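Local coordinates for pentafunctional AROM polypeptide (Schizosaccharomyces pombe, PDB 5SWV), which probably catalyses consecutive steps of the shikimate pathway, dehydrating 3-dehydroquinate and then reducing 3-dehydroshikimate to shikimate through its type I dehydroquinase and shikimate dehydrogenase domains, at residues 149-154 and 187-192; 274-279 and 523-528. One frame throughout, in Å; residues are numbered along the deposited sequence.

Interaction 1: residues 149-154 and 187-192; sequences ARPHEW and RTRITN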
loop_
_atom_site.group_PDB
_atom_site.type_symbol
_atom_site.label_atom_id
_atom_site.label_comp_id
_atom_site.label_asym_id
_atom_site.label_seq_id
_atom_site.Cartn_x
_atom_site.Cartn_y
_atom_site.Cartn_z
ATOM N N ALA A 149 -16.750 20.657 -25.622
ATOM C CA ALA A 149 -18.077 20.625 -26.248
ATOM C C ALA A 149 -17.995 20.407 -27.758
ATOM O O ALA A 149 -18.878 19.773 -28.311
ATOM C CB ALA A 149 -18.842 21.908 -25.953
ATOM N N ARG A 150 -16.961 20.956 -28.408
ATOM C CA ARG A 150 -16.689 20.755 -29.847
ATOM C C ARG A 150 -15.273 20.205 -30.006
ATOM O O ARG A 150 -14.368 20.949 -30.372
ATOM C CB ARG A 150 -16.777 22.082 -30.610
ATOM C CG ARG A 150 -18.171 22.694 -30.716
ATOM C CD ARG A 150 -18.132 24.135 -31.259
ATOM N NE ARG A 150 -17.190 25.025 -30.544
ATOM C CZ ARG A 150 -17.346 25.495 -29.295
ATOM N NH1 ARG A 150 -18.410 25.172 -28.547
ATOM N NH2 ARG A 150 -16.416 26.291 -28.772
ATOM N N PRO A 151 -15.072 18.901 -29.752
ATOM C CA PRO A 151 -13.725 18.405 -29.546
ATOM C C PRO A 151 -13.101 17.766 -30.784
ATOM O O PRO A 151 -12.731 16.602 -30.745
ATOM C CB PRO A 151 -13.957 17.370 -28.447
ATOM C CG PRO A 151 -15.291 16.776 -28.798
ATOM C CD PRO A 151 -16.060 17.822 -29.557
ATOM N N HIS A 152 -12.955 18.516 -31.872
ATOM C CA HIS A 152 -12.345 17.968 -33.097
ATOM C C HIS A 152 -10.896 17.510 -32.863
ATOM O O HIS A 152 -10.521 16.401 -33.266
ATOM C CB HIS A 152 -12.410 18.970 -34.258
ATOM C CG HIS A 152 -11.875 18.432 -35.563
ATOM N ND1 HIS A 152 -11.153 19.205 -36.455
ATOM C CD2 HIS A 152 -11.948 17.194 -36.117
ATOM C CE1 HIS A 152 -10.818 18.474 -37.506
ATOM N NE2 HIS A 152 -11.286 17.249 -37.323
ATOM N N GLU A 153 -10.109 18.344 -32.185
ATOM C CA GLU A 153 -8.686 18.081 -32.003
ATOM C C GLU A 153 -8.449 17.005 -30.964
ATOM O O GLU A 153 -7.510 16.227 -31.116
ATOM C CB GLU A 153 -7.890 19.343 -31.656
ATOM C CG GLU A 153 -7.953 20.440 -32.712
ATOM C CD GLU A 153 -9.093 21.435 -32.459
ATOM O OE1 GLU A 153 -10.191 21.014 -32.026
ATOM O OE2 GLU A 153 -8.908 22.652 -32.679
ATOM N N TRP A 154 -9.284 16.965 -29.920
ATOM C CA TRP A 154 -9.226 15.884 -28.919
ATOM C C TRP A 154 -9.522 14.522 -29.537
ATOM O O TRP A 154 -8.870 13.535 -29.211
ATOM C CB TRP A 154 -10.184 16.118 -27.745
ATOM C CG TRP A 154 -9.775 17.227 -26.819
ATOM C CD1 TRP A 154 -10.441 18.400 -26.603
ATOM C CD2 TRP A 154 -8.608 17.271 -25.988
ATOM N NE1 TRP A 154 -9.763 19.171 -25.688
ATOM C CE2 TRP A 154 -8.632 18.501 -25.297
ATOM C CE3 TRP A 154 -7.542 16.392 -25.760
ATOM C CZ2 TRP A 154 -7.632 18.872 -24.394
ATOM C CZ3 TRP A 154 -6.539 16.767 -24.865
ATOM C CH2 TRP A 154 -6.597 17.992 -24.195
ATOM N N ARG A 187 -16.720 13.538 -20.916
ATOM C CA ARG A 187 -16.447 12.288 -20.233
ATOM C C ARG A 187 -17.580 11.295 -20.438
ATOM O O ARG A 187 -17.319 10.126 -20.719
ATOM C CB ARG A 187 -16.193 12.505 -18.741
ATOM C CG ARG A 187 -16.309 11.239 -17.908
ATOM C CD ARG A 187 -15.352 11.149 -16.742
ATOM N NE ARG A 187 -15.006 12.425 -16.113
ATOM C CZ ARG A 187 -13.792 12.751 -15.638
ATOM N NH1 ARG A 187 -12.758 11.920 -15.722
ATOM N NH2 ARG A 187 -13.595 13.941 -15.074
ATOM N N THR A 188 -18.828 11.749 -20.298
ATOM C CA THR A 188 -19.976 10.835 -20.412
ATOM C C THR A 188 -20.055 10.257 -21.837
ATOM O O THR A 188 -20.205 9.048 -21.995
ATOM C CB THR A 188 -21.318 11.489 -19.983
ATOM O OG1 THR A 188 -21.240 11.905 -18.620
ATOM C CG2 THR A 188 -22.463 10.508 -20.083
ATOM N N ARG A 189 -19.903 11.112 -22.850
ATOM C CA ARG A 189 -20.049 10.708 -24.258
ATOM C C ARG A 189 -18.993 9.704 -24.750
ATOM O O ARG A 189 -19.328 8.722 -25.418
ATOM C CB ARG A 189 -20.015 11.934 -25.187
ATOM C CG ARG A 189 -21.175 12.903 -25.039
ATOM C CD ARG A 189 -21.357 13.763 -26.290
ATOM N NE ARG A 189 -20.145 14.509 -26.692
ATOM C CZ ARG A 189 -19.739 15.694 -26.202
ATOM N NH1 ARG A 189 -20.422 16.332 -25.242
ATOM N NH2 ARG A 189 -18.617 16.249 -26.674
ATOM N N ILE A 190 -17.728 10.002 -24.456
ATOM C CA ILE A 190 -16.584 9.180 -24.868
ATOM C C ILE A 190 -16.573 7.828 -24.153
ATOM O O ILE A 190 -16.201 6.813 -24.750
ATOM C CB ILE A 190 -15.235 9.935 -24.653
ATOM C CG1 ILE A 190 -14.067 9.252 -25.368
ATOM C CG2 ILE A 190 -14.879 10.085 -23.179
ATOM C CD1 ILE A 190 -14.002 9.572 -26.840
ATOM N N THR A 191 -16.981 7.828 -22.885
ATOM C CA THR A 191 -17.031 6.626 -22.068
ATOM C C THR A 191 -18.120 5.660 -22.533
ATOM O O THR A 191 -17.945 4.450 -22.409
ATOM C CB THR A 191 -17.226 7.007 -20.592
ATOM O OG1 THR A 191 -16.089 7.767 -20.185
ATOM C CG2 THR A 191 -17.362 5.792 -19.681
ATOM N N ASN A 192 -19.231 6.188 -23.052
ATOM C CA ASN A 192 -20.282 5.358 -23.692
ATOM C C ASN A 192 -19.800 4.670 -24.978
ATOM O O ASN A 192 -20.166 3.520 -25.248
ATOM C CB ASN A 192 -21.555 6.186 -24.011
ATOM C CG ASN A 192 -22.405 6.491 -22.769
ATOM O OD1 ASN A 192 -22.834 5.585 -22.050
ATOM N ND2 ASN A 192 -22.672 7.775 -22.533
#
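The guanidinium of R189 meets P151 at its edge: CG of the proline ring lies in the guanidinium plane, 4.0 Å from NH2 of R189. The carbonyl of A149 comes at the same nitrogen obliquely, its O atom 3.9 Å from NH2 of R189, too far to count as a hydrogen bond. P151 and R189 extend toward each other from opposite directions, so the proline presents its CG corner to the end of the arginine. CG of R189 stands beside its backbone N, and a bend at chi3 (-55°) turns the guanidinium toward the loop, where NH2 hydrogen-bonds to the carbonyl O of W148. NH2 is thus the atom of R189 that comes nearest both residues. The setting is the outer helical layer of a TIM barrel: helices 152-162 and 177-193 precede and follow strand 167-173 in the chain, and R189 reaches from the second to the loop that leads into the first. P151 sits at the N-cap position, just before that first helix, and is the centre of an inverse gamma turn, with a weak bond from H152 N to R150 O. It also touches F186, one turn before I190, while A149 rests on E182. Further into the helix start, W154 stacks on W148 and meets W146 edge-to-face. The contact lies at the protein surface, with R189 itself exposed to solvent.

Interaction 2: residues 274-279 and 523-528; sequences YELLGL and DAVYQK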
loop_
_atom_site.group_PDB
_atom_site.type_symbol
_atom_site.label_atom_id
_atom_site.label_comp_id
_atom_site.label_asym_id
_atom_site.label_seq_id
_atom_site.Cartn_x
_atom_site.Cartn_y
_atom_site.Cartn_z
ATOM N N TYR A 274 -8.113 9.666 9.807
ATOM C CA TYR A 274 -9.083 10.504 9.081
ATOM C C TYR A 274 -8.579 11.936 8.947
ATOM O O TYR A 274 -8.671 12.557 7.883
ATOM C CB TYR A 274 -10.449 10.543 9.778
ATOM C CG TYR A 274 -11.064 9.199 10.113
ATOM C CD1 TYR A 274 -11.012 8.138 9.214
ATOM C CD2 TYR A 274 -11.709 8.993 11.330
ATOM C CE1 TYR A 274 -11.553 6.910 9.525
ATOM C CE2 TYR A 274 -12.261 7.773 11.643
ATOM C CZ TYR A 274 -12.177 6.731 10.737
ATOM O OH TYR A 274 -12.741 5.511 11.031
ATOM N N GLU A 275 -8.037 12.436 10.049
ATOM C CA GLU A 275 -7.545 13.796 10.161
ATOM C C GLU A 275 -6.376 14.044 9.229
ATOM O O GLU A 275 -6.331 15.063 8.580
ATOM C CB GLU A 275 -7.116 14.045 11.594
ATOM C CG GLU A 275 -6.967 15.504 11.958
ATOM C CD GLU A 275 -6.045 15.724 13.159
ATOM O OE1 GLU A 275 -5.763 14.761 13.929
ATOM O OE2 GLU A 275 -5.597 16.889 13.324
ATOM N N LEU A 276 -5.442 13.102 9.162
ATOM C CA LEU A 276 -4.300 13.178 8.241
ATOM C C LEU A 276 -4.648 12.986 6.764
ATOM O O LEU A 276 -3.884 13.381 5.913
ATOM C CB LEU A 276 -3.229 12.159 8.636
ATOM C CG LEU A 276 -2.568 12.394 10.012
ATOM C CD1 LEU A 276 -1.918 11.117 10.542
ATOM C CD2 LEU A 276 -1.551 13.529 9.957
ATOM N N LEU A 277 -5.791 12.389 6.460
ATOM C CA LEU A 277 -6.198 12.148 5.075
ATOM C C LEU A 277 -7.390 12.968 4.592
ATOM O O LEU A 277 -7.822 12.803 3.439
ATOM C CB LEU A 277 -6.477 10.658 4.898
ATOM C CG LEU A 277 -5.161 9.932 4.642
ATOM C CD1 LEU A 277 -4.990 8.772 5.580
ATOM C CD2 LEU A 277 -5.089 9.511 3.186
ATOM N N GLY A 278 -7.895 13.864 5.444
ATOM C CA GLY A 278 -8.951 14.792 5.057
ATOM C C GLY A 278 -10.309 14.133 4.959
ATOM O O GLY A 278 -11.155 14.578 4.181
ATOM N N LEU A 279 -10.519 13.087 5.760
ATOM C CA LEU A 279 -11.752 12.320 5.736
ATOM C C LEU A 279 -12.679 12.731 6.888
ATOM O O LEU A 279 -12.210 13.134 7.943
ATOM C CB LEU A 279 -11.437 10.815 5.813
ATOM C CG LEU A 279 -10.745 10.174 4.603
ATOM C CD1 LEU A 279 -10.604 8.681 4.844
ATOM C CD2 LEU A 279 -11.521 10.407 3.312
ATOM N N ASP A 523 4.111 6.596 11.244
ATOM C CA ASP A 523 4.777 7.406 12.280
ATOM C C ASP A 523 3.869 8.319 13.099
ATOM O O ASP A 523 3.862 8.236 14.325
ATOM C CB ASP A 523 5.883 8.268 11.664
ATOM C CG ASP A 523 7.152 7.492 11.359
ATOM O OD1 ASP A 523 7.248 6.264 11.628
ATOM O OD2 ASP A 523 8.080 8.150 10.845
ATOM N N ALA A 524 3.123 9.196 12.426
ATOM C CA ALA A 524 2.250 10.160 13.114
ATOM C C ALA A 524 1.053 9.497 13.778
ATOM O O ALA A 524 0.563 9.988 14.788
ATOM C CB ALA A 524 1.783 11.256 12.171
ATOM N N VAL A 525 0.585 8.388 13.221
ATOM C CA VAL A 525 -0.522 7.659 13.820
ATOM C C VAL A 525 -0.044 6.934 15.076
ATOM O O VAL A 525 -0.768 6.865 16.064
ATOM C CB VAL A 525 -1.145 6.659 12.839
ATOM C CG1 VAL A 525 -2.245 5.866 13.517
ATOM C CG2 VAL A 525 -1.734 7.383 11.638
ATOM N N TYR A 526 1.171 6.400 15.022
ATOM C CA TYR A 526 1.806 5.760 16.169
ATOM C C TYR A 526 2.075 6.775 17.296
ATOM O O TYR A 526 1.843 6.469 18.459
ATOM C CB TYR A 526 3.094 5.035 15.707
ATOM C CG TYR A 526 3.862 4.320 16.790
ATOM C CD1 TYR A 526 4.788 5.005 17.588
ATOM C CD2 TYR A 526 3.670 2.966 17.026
ATOM C CE1 TYR A 526 5.487 4.369 18.595
ATOM C CE2 TYR A 526 4.374 2.314 18.033
ATOM C CZ TYR A 526 5.280 3.023 18.812
ATOM O OH TYR A 526 5.976 2.386 19.796
ATOM N N GLN A 527 2.530 7.981 16.954
ATOM C CA GLN A 527 2.821 9.016 17.977
ATOM C C GLN A 527 1.632 9.409 18.848
ATOM O O GLN A 527 1.822 9.738 20.018
ATOM C CB GLN A 527 3.451 10.292 17.361
ATOM C CG GLN A 527 4.924 10.162 16.938
ATOM C CD GLN A 527 5.811 9.447 17.978
ATOM O OE1 GLN A 527 5.727 9.728 19.181
ATOM N NE2 GLN A 527 6.651 8.510 17.518
ATOM N N LYS A 528 0.428 9.368 18.272
ATOM C CA LYS A 528 -0.815 9.680 18.985
ATOM C C LYS A 528 -1.407 8.479 19.733
ATOM O O LYS A 528 -2.038 8.642 20.777
ATOM C CB LYS A 528 -1.837 10.314 18.029
ATOM C CG LYS A 528 -1.440 11.737 17.611
ATOM C CD LYS A 528 -2.552 12.550 16.930
ATOM C CE LYS A 528 -3.746 12.851 17.837
ATOM N NZ LYS A 528 -3.341 13.519 19.105
#
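Apolar contact carries this junction, and a single methyl does the touching from one side. CD1 of L276 faces two successive residues of the opposing helix, 3.9 Å from CG2 of V525 and 4.0 Å from CB of A524. With CG beside the backbone N (chi1 -64°) and chi2 extended, the leucine sends this branch outward to the partner helix. The leucine and valine side chains meet at a slant, and V525 offers CG2, the branch beside its own backbone N, while CG1 is held anti to that N. The backbones come nearest at CA of L276 and CA of A524, 8.7 Å apart, consistent with the small alanine side chain between them. In shikimate dehydrogenases the chain ends by returning to the substrate-binding domain, and here too helix 522-530, the last of the chain, lies against helix 266-277 of that domain. V525 also touches L269 and K528 touches T272, two turns and one turn before L276, respectively. Opposite charges face each other more loosely: OE1 of E275 and NZ of K528, 5.8 Å apart and not in contact, could attract each other at most weakly. Backbone hydrogen bonds close the end of segment 274-279. The carbonyl O of Y274 receives L279 N at 2.9 Å and, from the opposite face of its plane, L277 N; G278, with positive phi, turns the chain there.

How the interactions relate
Along the chain the two contacts come in series, interaction 1 closing at residue 192 before interaction 2 opens at 274. Their centres lie 40 Å apart and their nearest atoms about 19 Å apart, and they share no helix, strand or sheet. Interaction 1 joins neighbouring parts of the chain, the helices that precede and follow strand 167-173, on the outside of the dehydroquinase barrel. Interaction 2 bridges 243 intervening residues, bringing the end of the chain back to the substrate-binding domain. Its L277 also touches V34 and V236 of the dehydroquinase part, so the second contact lies near the junction of the two enzyme units, and the first far out on one of them.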